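Local coordinates for protein nucleoporin NUP82 (Saccharomyces cerevisiae, PDB 3PBP) that serves as a structural component of the nuclear pore complex and, through this N-terminal beta-propeller domain, binds the nucleoporin NUP116, at residues A[59-64]-A[104-109]; A[135-140]-A[265-270]; A[292-297]-A[351-356]; A[306-311]-A[396-401]. The protein carries 1 engineered substitution. All coordinates share one frame; numbering follows the deposited sequence.

Contact 1 (A[59-64]-A[104-109]); sequences FSRHLV and SIQDAF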
loop_
_atom_site.group_PDB
_atom_site.type_symbol
_atom_site.label_atom_id
_atom_site.label_comp_id
_atom_site.label_asym_id
_atom_site.label_seq_id
_atom_site.Cartn_x
_atom_site.Cartn_y
_atom_site.Cartn_z
ATOM N N PHE A 59 10.794 -30.734 0.698
ATOM C CA PHE A 59 10.393 -30.185 -0.588
ATOM C C PHE A 59 11.550 -29.835 -1.517
ATOM O O PHE A 59 11.345 -29.133 -2.504
ATOM C CB PHE A 59 9.480 -28.965 -0.377
ATOM C CG PHE A 59 10.104 -27.858 0.434
ATOM C CD1 PHE A 59 10.909 -26.900 -0.174
ATOM C CD2 PHE A 59 9.882 -27.767 1.809
ATOM C CE1 PHE A 59 11.480 -25.864 0.575
ATOM C CE2 PHE A 59 10.450 -26.736 2.565
ATOM C CZ PHE A 59 11.248 -25.785 1.946
ATOM N N SER A 60 12.747 -30.337 -1.210
ATOM C CA SER A 60 13.937 -30.098 -2.034
ATOM C C SER A 60 13.653 -30.435 -3.488
ATOM O O SER A 60 14.126 -29.767 -4.404
ATOM C CB SER A 60 15.101 -30.967 -1.564
ATOM O OG SER A 60 15.409 -30.718 -0.207
ATOM N N ARG A 61 12.872 -31.485 -3.686
ATOM C CA ARG A 61 12.503 -31.935 -5.017
ATOM C C ARG A 61 11.770 -30.851 -5.798
ATOM O O ARG A 61 11.781 -30.851 -7.016
ATOM C CB ARG A 61 11.609 -33.169 -4.909
ATOM C CG ARG A 61 11.581 -34.027 -6.165
ATOM C CD ARG A 61 10.156 -34.352 -6.558
ATOM N NE ARG A 61 9.366 -34.777 -5.409
ATOM C CZ ARG A 61 8.056 -35.013 -5.459
ATOM N NH1 ARG A 61 7.402 -34.861 -6.610
ATOM N NH2 ARG A 61 7.398 -35.396 -4.360
ATOM N N HIS A 62 11.134 -29.928 -5.085
ATOM C CA HIS A 62 10.380 -28.847 -5.718
ATOM C C HIS A 62 11.055 -27.489 -5.614
ATOM O O HIS A 62 10.846 -26.621 -6.460
ATOM C CB HIS A 62 8.992 -28.759 -5.097
ATOM C CG HIS A 62 8.133 -29.945 -5.390
ATOM N ND1 HIS A 62 7.592 -30.181 -6.638
ATOM C CD2 HIS A 62 7.737 -30.976 -4.607
ATOM C CE1 HIS A 62 6.898 -31.306 -6.610
ATOM N NE2 HIS A 62 6.970 -31.809 -5.388
ATOM N N LEU A 63 11.860 -27.303 -4.573
ATOM C CA LEU A 63 12.552 -26.041 -4.373
ATOM C C LEU A 63 13.660 -26.162 -3.352
ATOM O O LEU A 63 13.473 -26.722 -2.267
ATOM C CB LEU A 63 11.571 -24.952 -3.908
ATOM C CG LEU A 63 12.164 -23.644 -3.347
ATOM C CD1 LEU A 63 12.938 -22.901 -4.419
ATOM C CD2 LEU A 63 11.045 -22.774 -2.822
ATOM N N VAL A 64 14.824 -25.642 -3.720
ATOM C CA VAL A 64 15.969 -25.627 -2.827
ATOM C C VAL A 64 16.098 -24.141 -2.526
ATOM O O VAL A 64 16.196 -23.325 -3.445
ATOM C CB VAL A 64 17.249 -26.147 -3.526
ATOM C CG1 VAL A 64 18.453 -25.867 -2.651
ATOM C CG2 VAL A 64 17.135 -27.637 -3.788
ATOM N N SER A 104 2.906 -38.611 -5.135
ATOM C CA SER A 104 1.710 -37.973 -5.685
ATOM C C SER A 104 1.012 -37.104 -4.632
ATOM O O SER A 104 0.478 -36.042 -4.949
ATOM C CB SER A 104 0.738 -39.040 -6.206
ATOM O OG SER A 104 0.368 -39.938 -5.173
ATOM N N ILE A 105 1.022 -37.566 -3.382
ATOM C CA ILE A 105 0.404 -36.841 -2.277
ATOM C C ILE A 105 1.245 -35.639 -1.843
ATOM O O ILE A 105 0.707 -34.632 -1.382
ATOM C CB ILE A 105 0.172 -37.772 -1.055
ATOM C CG1 ILE A 105 -1.024 -38.689 -1.324
ATOM C CG2 ILE A 105 -0.055 -36.951 0.202
ATOM C CD1 ILE A 105 -1.443 -39.542 -0.129
ATOM N N GLN A 106 2.562 -35.744 -1.998
ATOM C CA GLN A 106 3.458 -34.662 -1.615
ATOM C C GLN A 106 3.410 -33.534 -2.619
ATOM O O GLN A 106 3.660 -32.381 -2.277
ATOM C CB GLN A 106 4.894 -35.158 -1.509
ATOM C CG GLN A 106 5.098 -36.249 -0.479
ATOM C CD GLN A 106 6.548 -36.673 -0.375
ATOM O OE1 GLN A 106 7.228 -36.860 -1.393
ATOM N NE2 GLN A 106 7.030 -36.838 0.852
ATOM N N ASP A 107 3.109 -33.863 -3.867
ATOM C CA ASP A 107 3.036 -32.839 -4.897
ATOM C C ASP A 107 1.727 -32.098 -4.729
ATOM O O ASP A 107 1.557 -30.984 -5.229
ATOM C CB ASP A 107 3.104 -33.470 -6.288
ATOM C CG ASP A 107 4.419 -34.184 -6.537
ATOM O OD1 ASP A 107 5.257 -34.206 -5.610
ATOM O OD2 ASP A 107 4.611 -34.722 -7.656
ATOM N N ALA A 108 0.799 -32.734 -4.024
ATOM C CA ALA A 108 -0.505 -32.141 -3.771
ATOM C C ALA A 108 -0.335 -30.874 -2.934
ATOM O O ALA A 108 -1.144 -29.954 -3.015
ATOM C CB ALA A 108 -1.394 -33.136 -3.032
ATOM N N PHE A 109 0.730 -30.844 -2.137
ATOM C CA PHE A 109 1.012 -29.715 -1.272
ATOM C C PHE A 109 1.665 -28.537 -1.974
ATOM O O PHE A 109 1.917 -27.504 -1.355
ATOM C CB PHE A 109 1.856 -30.178 -0.092
ATOM C CG PHE A 109 1.161 -31.197 0.767
ATOM C CD1 PHE A 109 -0.122 -30.951 1.252
ATOM C CD2 PHE A 109 1.771 -32.410 1.068
ATOM C CE1 PHE A 109 -0.783 -31.889 2.017
ATOM C CE2 PHE A 109 1.114 -33.358 1.835
ATOM C CZ PHE A 109 -0.169 -33.092 2.310
#
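A His-carboxylate hydrogen bond and a salt bridge share one aspartate here and tie the loop after strand 55-58 to the short helix 103-107 of the beta-propeller domain. His-62 NE2 donates to Asp-107 OD1 at 3.0 Å. That oxygen lies in the plane of the imidazole ring. The carboxylate stands almost square to the ring (89°), and NE2 meets OD1 from above the carboxylate plane. The imidazole is put there by a chi1 of -67°, which sets His-62 CG opposite the carbonyl carbon.

Arg-61 brings its guanidinium to the same carboxylate. NH1 forms the salt bridge with OD1, at a spacing too short to be exact in this model. A weak bond also runs from Arg-61 NH1 to Asp-107 OD2 at 3.0 Å. Arg-61 NH2 adds a weak bond to Asp-107 OD1 and a further weak one, 3.3 Å long, to Gln-106 OE1. The chain of Arg-61 bends at chi2 and chi3 to bring its end round. His-62 NE2 then sits 3.3 Å above the centre of the guanidinium plane. Asp-107 OD1 takes bonds from both Arg-61 and His-62. The carboxylate would tend to favour a charge on His-62 and the nearby guanidinium to disfavour it, so no protonation state follows.

Gln-106 also rests on Leu-57, and Gln-106 NE2 has a weak bond to Val-100 O. Helix 103-107 is in the connection between strands 87-92 and 110-115, neighbours in one antiparallel sheet. The 59-64 loop leads into that sheet from the one before, as between successive blades of a beta-propeller.

Contact 2 (A[135-140]-A[265-270]); sequences KSYRDS and SRFGKV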
loop_
_atom_site.group_PDB
_atom_site.type_symbol
_atom_site.label_atom_id
_atom_site.label_comp_id
_atom_site.label_asym_id
_atom_site.label_seq_id
_atom_site.Cartn_x
_atom_site.Cartn_y
_atom_site.Cartn_z
ATOM N N LYS A 135 -7.951 -11.221 4.269
ATOM C CA LYS A 135 -9.318 -11.703 4.285
ATOM C C LYS A 135 -9.801 -12.470 3.059
ATOM O O LYS A 135 -10.915 -12.276 2.575
ATOM C CB LYS A 135 -10.257 -10.543 4.588
ATOM C CG LYS A 135 -10.317 -10.179 6.049
ATOM C CD LYS A 135 -11.426 -9.182 6.269
ATOM C CE LYS A 135 -11.871 -9.128 7.718
ATOM N NZ LYS A 135 -13.013 -8.153 7.879
ATOM N N SER A 136 -8.957 -13.354 2.556
ATOM C CA SER A 136 -9.340 -14.161 1.417
ATOM C C SER A 136 -9.760 -15.516 1.967
ATOM O O SER A 136 -9.150 -16.051 2.892
ATOM C CB SER A 136 -8.166 -14.308 0.443
ATOM O OG SER A 136 -6.968 -14.613 1.142
ATOM N N TYR A 137 -10.834 -16.053 1.419
ATOM C CA TYR A 137 -11.318 -17.357 1.842
ATOM C C TYR A 137 -10.230 -18.404 1.530
ATOM O O TYR A 137 -9.666 -18.436 0.434
ATOM C CB TYR A 137 -12.615 -17.674 1.098
ATOM C CG TYR A 137 -13.199 -19.025 1.405
ATOM C CD1 TYR A 137 -13.689 -19.328 2.673
ATOM C CD2 TYR A 137 -13.256 -20.010 0.422
ATOM C CE1 TYR A 137 -14.220 -20.579 2.949
ATOM C CE2 TYR A 137 -13.786 -21.262 0.690
ATOM C CZ TYR A 137 -14.264 -21.540 1.949
ATOM O OH TYR A 137 -14.781 -22.788 2.198
ATOM N N ARG A 138 -9.928 -19.245 2.508
ATOM C CA ARG A 138 -8.901 -20.263 2.344
ATOM C C ARG A 138 -7.530 -19.686 1.971
ATOM O O ARG A 138 -6.733 -20.358 1.321
ATOM C CB ARG A 138 -9.330 -21.285 1.291
ATOM C CG ARG A 138 -10.605 -22.028 1.645
ATOM C CD ARG A 138 -10.497 -23.500 1.301
ATOM N NE ARG A 138 -10.425 -23.743 -0.137
ATOM C CZ ARG A 138 -9.631 -24.652 -0.701
ATOM N NH1 ARG A 138 -8.832 -25.406 0.056
ATOM N NH2 ARG A 138 -9.634 -24.809 -2.023
ATOM N N ASP A 139 -7.260 -18.448 2.385
ATOM C CA ASP A 139 -5.981 -17.782 2.119
ATOM C C ASP A 139 -5.573 -17.860 0.662
ATOM O O ASP A 139 -4.381 -17.870 0.359
ATOM C CB ASP A 139 -4.871 -18.416 2.955
ATOM C CG ASP A 139 -5.097 -18.260 4.446
ATOM O OD1 ASP A 139 -5.165 -17.105 4.919
ATOM O OD2 ASP A 139 -5.203 -19.285 5.151
ATOM N N SER A 140 -6.561 -17.890 -0.229
ATOM C CA SER A 140 -6.332 -18.024 -1.668
ATOM C C SER A 140 -5.844 -16.818 -2.445
ATOM O O SER A 140 -5.782 -16.873 -3.675
ATOM C CB SER A 140 -7.607 -18.527 -2.344
ATOM O OG SER A 140 -8.672 -17.622 -2.114
ATOM N N SER A 265 -23.597 -17.071 4.992
ATOM C CA SER A 265 -23.380 -17.070 6.432
ATOM C C SER A 265 -22.683 -18.294 7.002
ATOM O O SER A 265 -21.905 -18.189 7.948
ATOM C CB SER A 265 -24.704 -16.835 7.182
ATOM O OG SER A 265 -25.578 -17.935 7.115
ATOM N N ARG A 266 -22.952 -19.457 6.427
ATOM C CA ARG A 266 -22.352 -20.676 6.933
ATOM C C ARG A 266 -20.861 -20.797 6.694
ATOM O O ARG A 266 -20.188 -21.565 7.373
ATOM C CB ARG A 266 -23.095 -21.893 6.385
ATOM C CG ARG A 266 -24.369 -22.189 7.185
ATOM C CD ARG A 266 -25.106 -23.385 6.628
ATOM N NE ARG A 266 -24.232 -24.549 6.553
ATOM C CZ ARG A 266 -24.519 -25.654 5.876
ATOM N NH1 ARG A 266 -25.663 -25.749 5.213
ATOM N NH2 ARG A 266 -23.654 -26.657 5.850
ATOM N N PHE A 267 -20.336 -20.043 5.737
ATOM C CA PHE A 267 -18.902 -20.070 5.474
ATOM C C PHE A 267 -18.288 -18.724 5.795
ATOM O O PHE A 267 -17.068 -18.581 5.804
ATOM C CB PHE A 267 -18.622 -20.424 4.022
ATOM C CG PHE A 267 -18.906 -21.847 3.703
ATOM C CD1 PHE A 267 -20.221 -22.295 3.592
ATOM C CD2 PHE A 267 -17.862 -22.762 3.552
ATOM C CE1 PHE A 267 -20.494 -23.639 3.333
ATOM C CE2 PHE A 267 -18.120 -24.110 3.293
ATOM C CZ PHE A 267 -19.439 -24.552 3.183
ATOM N N GLY A 268 -19.152 -17.749 6.066
ATOM C CA GLY A 268 -18.701 -16.412 6.385
ATOM C C GLY A 268 -17.841 -15.871 5.273
ATOM O O GLY A 268 -16.781 -15.301 5.522
ATOM N N LYS A 269 -18.298 -16.052 4.041
ATOM C CA LYS A 269 -17.557 -15.589 2.884
ATOM C C LYS A 269 -18.533 -15.033 1.866
ATOM O O LYS A 269 -19.738 -15.192 2.015
ATOM C CB LYS A 269 -16.786 -16.752 2.264
ATOM C CG LYS A 269 -17.688 -17.842 1.734
ATOM C CD LYS A 269 -16.977 -18.750 0.765
ATOM C CE LYS A 269 -17.983 -19.496 -0.093
ATOM N NZ LYS A 269 -17.313 -20.170 -1.241
ATOM N N VAL A 270 -18.000 -14.376 0.839
ATOM C CA VAL A 270 -18.811 -13.797 -0.230
ATOM C C VAL A 270 -17.938 -13.638 -1.468
ATOM O O VAL A 270 -16.775 -13.265 -1.361
ATOM C CB VAL A 270 -19.402 -12.423 0.185
ATOM C CG1 VAL A 270 -18.295 -11.444 0.528
ATOM C CG2 VAL A 270 -20.263 -11.883 -0.930
#
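Tyr-137 meets Lys-269 with one ring face and Phe-267 with its hydroxyl end. Lys-269 CD sits almost over the centre of the Tyr-137 ring, 3.7 Å from the centroid, in a CH-pi contact. The chain beyond CG is extended and carries NZ past the ring. Lys-269 NZ ends 4.6 Å from the centroid of Tyr-137, an off-centre cation-pi contact at 28° from the ring normal. Lys-269 gains this line because CG stands between the backbone N and the carbonyl carbon (chi1 63°). Tyr-137 meets it with CG anti to the backbone N (chi1 178°), which swings the ring out toward 265-270. Arg-138 CG packs on the other face of the ring, toward its rim.

At the far end, Tyr-137 OH touches Phe-267 CD2 at 3.4 Å, near the plane of the phenylalanine ring and at its edge. Tyr-137 O accepts from both Ser-140 N and Ser-140 OG, which ties the 137-140 turn together. Val-215 of strand 215-217 touches both Tyr-137 and Lys-269, and Gly-268 and Lys-269 form a G1 beta bulge opposite Asn-264.

The two segments are thus held by dispersion and a partial cation-pi attraction, with no directional polar bond between them.

Contact 3 (A[292-297]-A[351-356]); sequences GELYDY and IERVKL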
loop_
_atom_site.group_PDB
_atom_site.type_symbol
_atom_site.label_atom_id
_atom_site.label_comp_id
_atom_site.label_asym_id
_atom_site.label_seq_id
_atom_site.Cartn_x
_atom_site.Cartn_y
_atom_site.Cartn_z
ATOM N N GLY A 292 8.423 18.728 11.651
ATOM C CA GLY A 292 9.327 19.422 10.754
ATOM C C GLY A 292 10.648 18.730 10.448
ATOM O O GLY A 292 11.091 18.736 9.305
ATOM N N GLU A 293 11.274 18.130 11.455
ATOM C CA GLU A 293 12.562 17.471 11.256
ATOM C C GLU A 293 12.529 16.476 10.122
ATOM O O GLU A 293 13.413 16.452 9.266
ATOM C CB GLU A 293 13.007 16.703 12.503
ATOM C CG GLU A 293 13.021 17.466 13.811
ATOM C CD GLU A 293 13.799 16.715 14.896
ATOM O OE1 GLU A 293 13.501 15.523 15.143
ATOM O OE2 GLU A 293 14.716 17.316 15.504
ATOM N N LEU A 294 11.496 15.642 10.141
ATOM C CA LEU A 294 11.322 14.569 9.168
ATOM C C LEU A 294 11.323 14.948 7.688
ATOM O O LEU A 294 11.453 14.076 6.826
ATOM C CB LEU A 294 10.060 13.771 9.524
ATOM C CG LEU A 294 10.164 13.158 10.930
ATOM C CD1 LEU A 294 8.809 12.639 11.385
ATOM C CD2 LEU A 294 11.207 12.049 10.937
ATOM N N TYR A 295 11.186 16.233 7.383
ATOM C CA TYR A 295 11.207 16.646 5.986
ATOM C C TYR A 295 12.599 16.368 5.415
ATOM O O TYR A 295 12.775 16.284 4.199
ATOM C CB TYR A 295 10.865 18.132 5.858
ATOM C CG TYR A 295 9.382 18.418 5.772
ATOM C CD1 TYR A 295 8.626 17.956 4.696
ATOM C CD2 TYR A 295 8.729 19.153 6.768
ATOM C CE1 TYR A 295 7.257 18.215 4.611
ATOM C CE2 TYR A 295 7.361 19.414 6.688
ATOM C CZ TYR A 295 6.635 18.941 5.608
ATOM O OH TYR A 295 5.285 19.186 5.529
ATOM N N ASP A 296 13.577 16.210 6.305
ATOM C CA ASP A 296 14.953 15.945 5.899
ATOM C C ASP A 296 15.264 14.458 5.833
ATOM O O ASP A 296 16.400 14.079 5.574
ATOM C CB ASP A 296 15.947 16.615 6.859
ATOM C CG ASP A 296 15.887 18.134 6.804
ATOM O OD1 ASP A 296 16.036 18.699 5.691
ATOM O OD2 ASP A 296 15.694 18.757 7.876
ATOM N N TYR A 297 14.267 13.615 6.077
ATOM C CA TYR A 297 14.486 12.177 6.033
ATOM C C TYR A 297 13.483 11.455 5.143
ATOM O O TYR A 297 12.626 12.082 4.504
ATOM C CB TYR A 297 14.452 11.592 7.441
ATOM C CG TYR A 297 15.503 12.194 8.350
ATOM C CD1 TYR A 297 15.255 13.374 9.058
ATOM C CD2 TYR A 297 16.772 11.607 8.467
ATOM C CE1 TYR A 297 16.241 13.954 9.856
ATOM C CE2 TYR A 297 17.762 12.182 9.260
ATOM C CZ TYR A 297 17.492 13.355 9.951
ATOM O OH TYR A 297 18.472 13.934 10.728
ATOM N N ILE A 351 -0.232 11.082 16.818
ATOM C CA ILE A 351 -0.503 10.916 18.245
ATOM C C ILE A 351 0.789 10.999 19.045
ATOM O O ILE A 351 0.817 11.555 20.135
ATOM C CB ILE A 351 -1.168 9.563 18.538
ATOM C CG1 ILE A 351 -2.605 9.563 18.012
ATOM C CG2 ILE A 351 -1.161 9.298 20.023
ATOM C CD1 ILE A 351 -3.333 8.243 18.198
ATOM N N GLU A 352 1.859 10.440 18.494
ATOM C CA GLU A 352 3.156 10.458 19.153
ATOM C C GLU A 352 4.321 10.159 18.199
ATOM O O GLU A 352 4.149 9.564 17.130
ATOM C CB GLU A 352 3.175 9.442 20.305
ATOM C CG GLU A 352 4.574 8.896 20.602
ATOM C CD GLU A 352 4.614 7.913 21.745
ATOM O OE1 GLU A 352 3.776 6.983 21.754
ATOM O OE2 GLU A 352 5.495 8.072 22.624
ATOM N N ARG A 353 5.509 10.595 18.596
ATOM C CA ARG A 353 6.711 10.331 17.834
ATOM C C ARG A 353 7.717 9.642 18.778
ATOM O O ARG A 353 7.885 10.046 19.934
ATOM C CB ARG A 353 7.300 11.623 17.285
ATOM C CG ARG A 353 8.473 11.368 16.364
ATOM C CD ARG A 353 9.148 12.632 15.954
ATOM N NE ARG A 353 10.271 12.337 15.081
ATOM C CZ ARG A 353 11.158 13.243 14.687
ATOM N NH1 ARG A 353 11.040 14.500 15.099
ATOM N NH2 ARG A 353 12.155 12.897 13.882
ATOM N N VAL A 354 8.366 8.591 18.286
ATOM C CA VAL A 354 9.331 7.845 19.080
ATOM C C VAL A 354 10.680 7.822 18.377
ATOM O O VAL A 354 10.807 7.251 17.291
ATOM C CB VAL A 354 8.852 6.388 19.298
ATOM C CG1 VAL A 354 9.889 5.600 20.081
ATOM C CG2 VAL A 354 7.519 6.384 20.028
ATOM N N LYS A 355 11.683 8.459 18.983
ATOM C CA LYS A 355 13.026 8.469 18.404
ATOM C C LYS A 355 13.840 7.374 19.079
ATOM O O LYS A 355 14.102 7.436 20.281
ATOM C CB LYS A 355 13.708 9.821 18.621
ATOM C CG LYS A 355 12.961 11.003 18.033
ATOM C CD LYS A 355 13.726 12.306 18.244
ATOM C CE LYS A 355 12.897 13.506 17.799
ATOM N NZ LYS A 355 13.589 14.801 18.033
ATOM N N LEU A 356 14.225 6.366 18.303
ATOM C CA LEU A 356 15.001 5.244 18.827
ATOM C C LEU A 356 16.481 5.450 18.531
ATOM O O LEU A 356 17.328 4.680 18.990
ATOM C CB LEU A 356 14.517 3.930 18.201
ATOM C CG LEU A 356 13.017 3.631 18.325
ATOM C CD1 LEU A 356 12.672 2.393 17.520
ATOM C CD2 LEU A 356 12.645 3.458 19.795
#
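A salt-bridge network of Glu-293, Arg-353 and Lys-355 joins the 3-10 turn 293-296 to strand 347-355 of a mixed beta-sheet. Glu-293 OE1 accepts from Arg-353 NH1 at 2.7 Å and from Lys-355 NZ at 3.0 Å. Lys-355 NZ comes on the syn side and Arg-353 NH1 on the anti side, both from the same face of the carboxylate. A weak bond from Arg-353 NH2 to Glu-293 OE1 adds a third, 3.2 Å long. The carboxylate and guanidinium planes stand nearly square, 84° apart.

Arg-353 NH2 also makes a salt bridge to Asp-321 OD2, and NE donates to Ser-323 OG. Its CG is anti to the backbone N (chi1 -174°) and the chain is extended from there to NE, which carries the guanidinium across to the turn. With an alanine here, Asp-321 would probably lose its salt bridge, Glu-293 would keep only Lys-355 of the two cations, and Leu-294 would lose the flat group it packs on.

Tyr-295 OH of the turn bonds to Lys-98 N of NUP116, so the same turn also faces the partner protein. Lys-355 CE lies 3.4 Å above one face of the Arg-353 guanidinium and Leu-294 CG 3.5 Å above the opposite face, both toward its rim.

Contact 4 (A[306-311]-A[396-401]); sequences LIDNGQ and SINESD. Engineered in segment 396-401: Ser-396 (natural residue Cys).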
loop_
_atom_site.group_PDB
_atom_site.type_symbol
_atom_site.label_atom_id
_atom_site.label_comp_id
_atom_site.label_asym_id
_atom_site.label_seq_id
_atom_site.Cartn_x
_atom_site.Cartn_y
_atom_site.Cartn_z
ATOM N N LEU A 306 -3.270 -3.307 15.967
ATOM C CA LEU A 306 -4.608 -3.365 16.503
ATOM C C LEU A 306 -4.648 -2.860 17.952
ATOM O O LEU A 306 -3.816 -3.221 18.776
ATOM C CB LEU A 306 -5.101 -4.806 16.389
ATOM C CG LEU A 306 -6.607 -5.013 16.411
ATOM C CD1 LEU A 306 -7.269 -4.157 15.357
ATOM C CD2 LEU A 306 -6.891 -6.465 16.165
ATOM N N ILE A 307 -5.629 -2.013 18.242
ATOM C CA ILE A 307 -5.822 -1.412 19.560
ATOM C C ILE A 307 -6.888 -2.119 20.414
ATOM O O ILE A 307 -6.764 -2.203 21.633
ATOM C CB ILE A 307 -6.204 0.060 19.393
ATOM C CG1 ILE A 307 -4.953 0.913 19.404
ATOM C CG2 ILE A 307 -7.163 0.506 20.461
ATOM C CD1 ILE A 307 -5.291 2.372 19.196
ATOM N N ASP A 308 -7.944 -2.608 19.776
ATOM C CA ASP A 308 -8.995 -3.315 20.492
ATOM C C ASP A 308 -9.557 -4.443 19.635
ATOM O O ASP A 308 -8.843 -4.997 18.802
ATOM C CB ASP A 308 -10.113 -2.356 20.887
ATOM C CG ASP A 308 -10.787 -1.717 19.694
ATOM O OD1 ASP A 308 -10.710 -2.281 18.582
ATOM O OD2 ASP A 308 -11.409 -0.651 19.877
ATOM N N ASN A 309 -10.829 -4.778 19.837
ATOM C CA ASN A 309 -11.475 -5.852 19.080
ATOM C C ASN A 309 -12.528 -5.348 18.120
ATOM O O ASN A 309 -13.413 -6.107 17.719
ATOM C CB ASN A 309 -12.129 -6.846 20.029
ATOM C CG ASN A 309 -11.122 -7.538 20.915
ATOM O OD1 ASN A 309 -10.245 -8.268 20.427
ATOM N ND2 ASN A 309 -11.228 -7.308 22.226
ATOM N N GLY A 310 -12.435 -4.072 17.757
ATOM C CA GLY A 310 -13.402 -3.480 16.851
ATOM C C GLY A 310 -12.740 -2.814 15.666
ATOM O O GLY A 310 -13.202 -1.763 15.212
ATOM N N GLN A 311 -11.662 -3.421 15.169
ATOM C CA GLN A 311 -10.919 -2.898 14.021
ATOM C C GLN A 311 -10.250 -1.544 14.234
ATOM O O GLN A 311 -9.816 -0.918 13.265
ATOM C CB GLN A 311 -11.818 -2.801 12.796
ATOM C CG GLN A 311 -12.252 -4.121 12.237
ATOM C CD GLN A 311 -13.117 -3.949 11.012
ATOM O OE1 GLN A 311 -13.431 -2.821 10.614
ATOM N NE2 GLN A 311 -13.511 -5.065 10.400
ATOM N N SER A 396 -12.810 5.566 24.786
ATOM C CA SER A 396 -13.508 6.792 24.453
ATOM C C SER A 396 -14.139 6.722 23.060
ATOM O O SER A 396 -15.214 7.279 22.838
ATOM C CB SER A 396 -12.567 8.000 24.574
ATOM O OG SER A 396 -11.441 7.882 23.739
ATOM N N ILE A 397 -13.489 6.030 22.126
ATOM C CA ILE A 397 -14.049 5.913 20.781
ATOM C C ILE A 397 -15.342 5.119 20.890
ATOM O O ILE A 397 -16.365 5.488 20.317
ATOM C CB ILE A 397 -13.119 5.156 19.793
ATOM C CG1 ILE A 397 -11.840 5.953 19.533
ATOM C CG2 ILE A 397 -13.853 4.921 18.481
ATOM C CD1 ILE A 397 -10.898 5.286 18.559
ATOM N N ASN A 398 -15.288 4.033 21.650
ATOM C CA ASN A 398 -16.441 3.166 21.812
ATOM C C ASN A 398 -17.492 3.694 22.786
ATOM O O ASN A 398 -18.667 3.339 22.684
ATOM C CB ASN A 398 -15.972 1.760 22.210
ATOM C CG ASN A 398 -15.101 1.101 21.125
ATOM O OD1 ASN A 398 -15.456 1.094 19.941
ATOM N ND2 ASN A 398 -13.962 0.543 21.532
ATOM N N GLU A 399 -17.086 4.549 23.717
ATOM C CA GLU A 399 -18.033 5.105 24.678
ATOM C C GLU A 399 -18.376 6.559 24.380
ATOM O O GLU A 399 -19.007 7.234 25.192
ATOM C CB GLU A 399 -17.485 4.974 26.097
ATOM C CG GLU A 399 -17.421 3.531 26.581
ATOM C CD GLU A 399 -16.811 3.399 27.962
ATOM O OE1 GLU A 399 -17.343 4.021 28.905
ATOM O OE2 GLU A 399 -15.801 2.675 28.104
ATOM N N SER A 400 -17.957 7.026 23.206
ATOM C CA SER A 400 -18.218 8.393 22.754
ATOM C C SER A 400 -17.970 9.455 23.819
ATOM O O SER A 400 -18.695 10.443 23.900
ATOM C CB SER A 400 -19.657 8.510 22.236
ATOM O OG SER A 400 -19.851 7.732 21.064
ATOM N N ASP A 401 -16.935 9.253 24.626
ATOM C CA ASP A 401 -16.595 10.200 25.685
ATOM C C ASP A 401 -15.132 10.627 25.572
ATOM O O ASP A 401 -14.224 9.834 25.819
ATOM C CB ASP A 401 -16.832 9.558 27.056
ATOM C CG ASP A 401 -16.784 10.573 28.198
ATOM O OD1 ASP A 401 -15.846 11.405 28.235
ATOM O OD2 ASP A 401 -17.684 10.533 29.067
#
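The carboxylate of Asp-308 and the amide of Asn-398 meet through OD2 and ND2, their planes 29° apart. Asn-398 ND2 lies at the anti side of Asp-308 OD2, somewhat out of the carboxylate plane. The oxygen itself is close to the plane of the amide. Asn-398 ND2 donates to Asp-308 OD2 at 3.3 Å, fairly straight at 159°. Above the carboxylate plane, Gly-310 N donates to Asp-308 OD1 at 2.6 Å. This makes an Asx turn. Asp-308 CG stands between the backbone N and the carbonyl carbon (chi1 62°), which turns the carboxylate over its own loop and OD2 toward the helix. OD2 has a second donor, Asn-312 ND2.

With alanine in its place, Gly-310 N and the amides of Asn-398 and Asn-312 would probably lose the carboxylate they share, setting the turn free to change shape.

At the end of helix 387-399, Ser-400 has positive phi, and Asp-401 N bonds back to O of the engineered Ser-396 in a Schellman motif. Ser-400 OG bonds to a residue of a neighbouring protein chain.

The loop 306-311 joins strands 299-306 and 313-319. It lies along helix 387-399, with Ile-307 on Ala-390 and Ser-394, and Gln-311 on helix 220-235.

In the fold
Contacts 1, 2 and 4 lie at the surface, and contact 3 is partly buried. Contact 1 sits apart from contacts 3 and 4, on the opposite side of the chain's centre. Contacts 2 and 4 touch through Lys-135 NZ and Gln-311 NE2. Contacts 3 and 4 both concern one five-stranded sheet: strand 347-355 in the first, and the loop between strands 299-306 and 313-319 in the second. Their segments alternate along the chain. Charge dominates contacts 1 and 3, a ring and a lysine carry contact 2, and a single amide-carboxylate bond spans contact 4. Residues of contact 3 also meet NUP116.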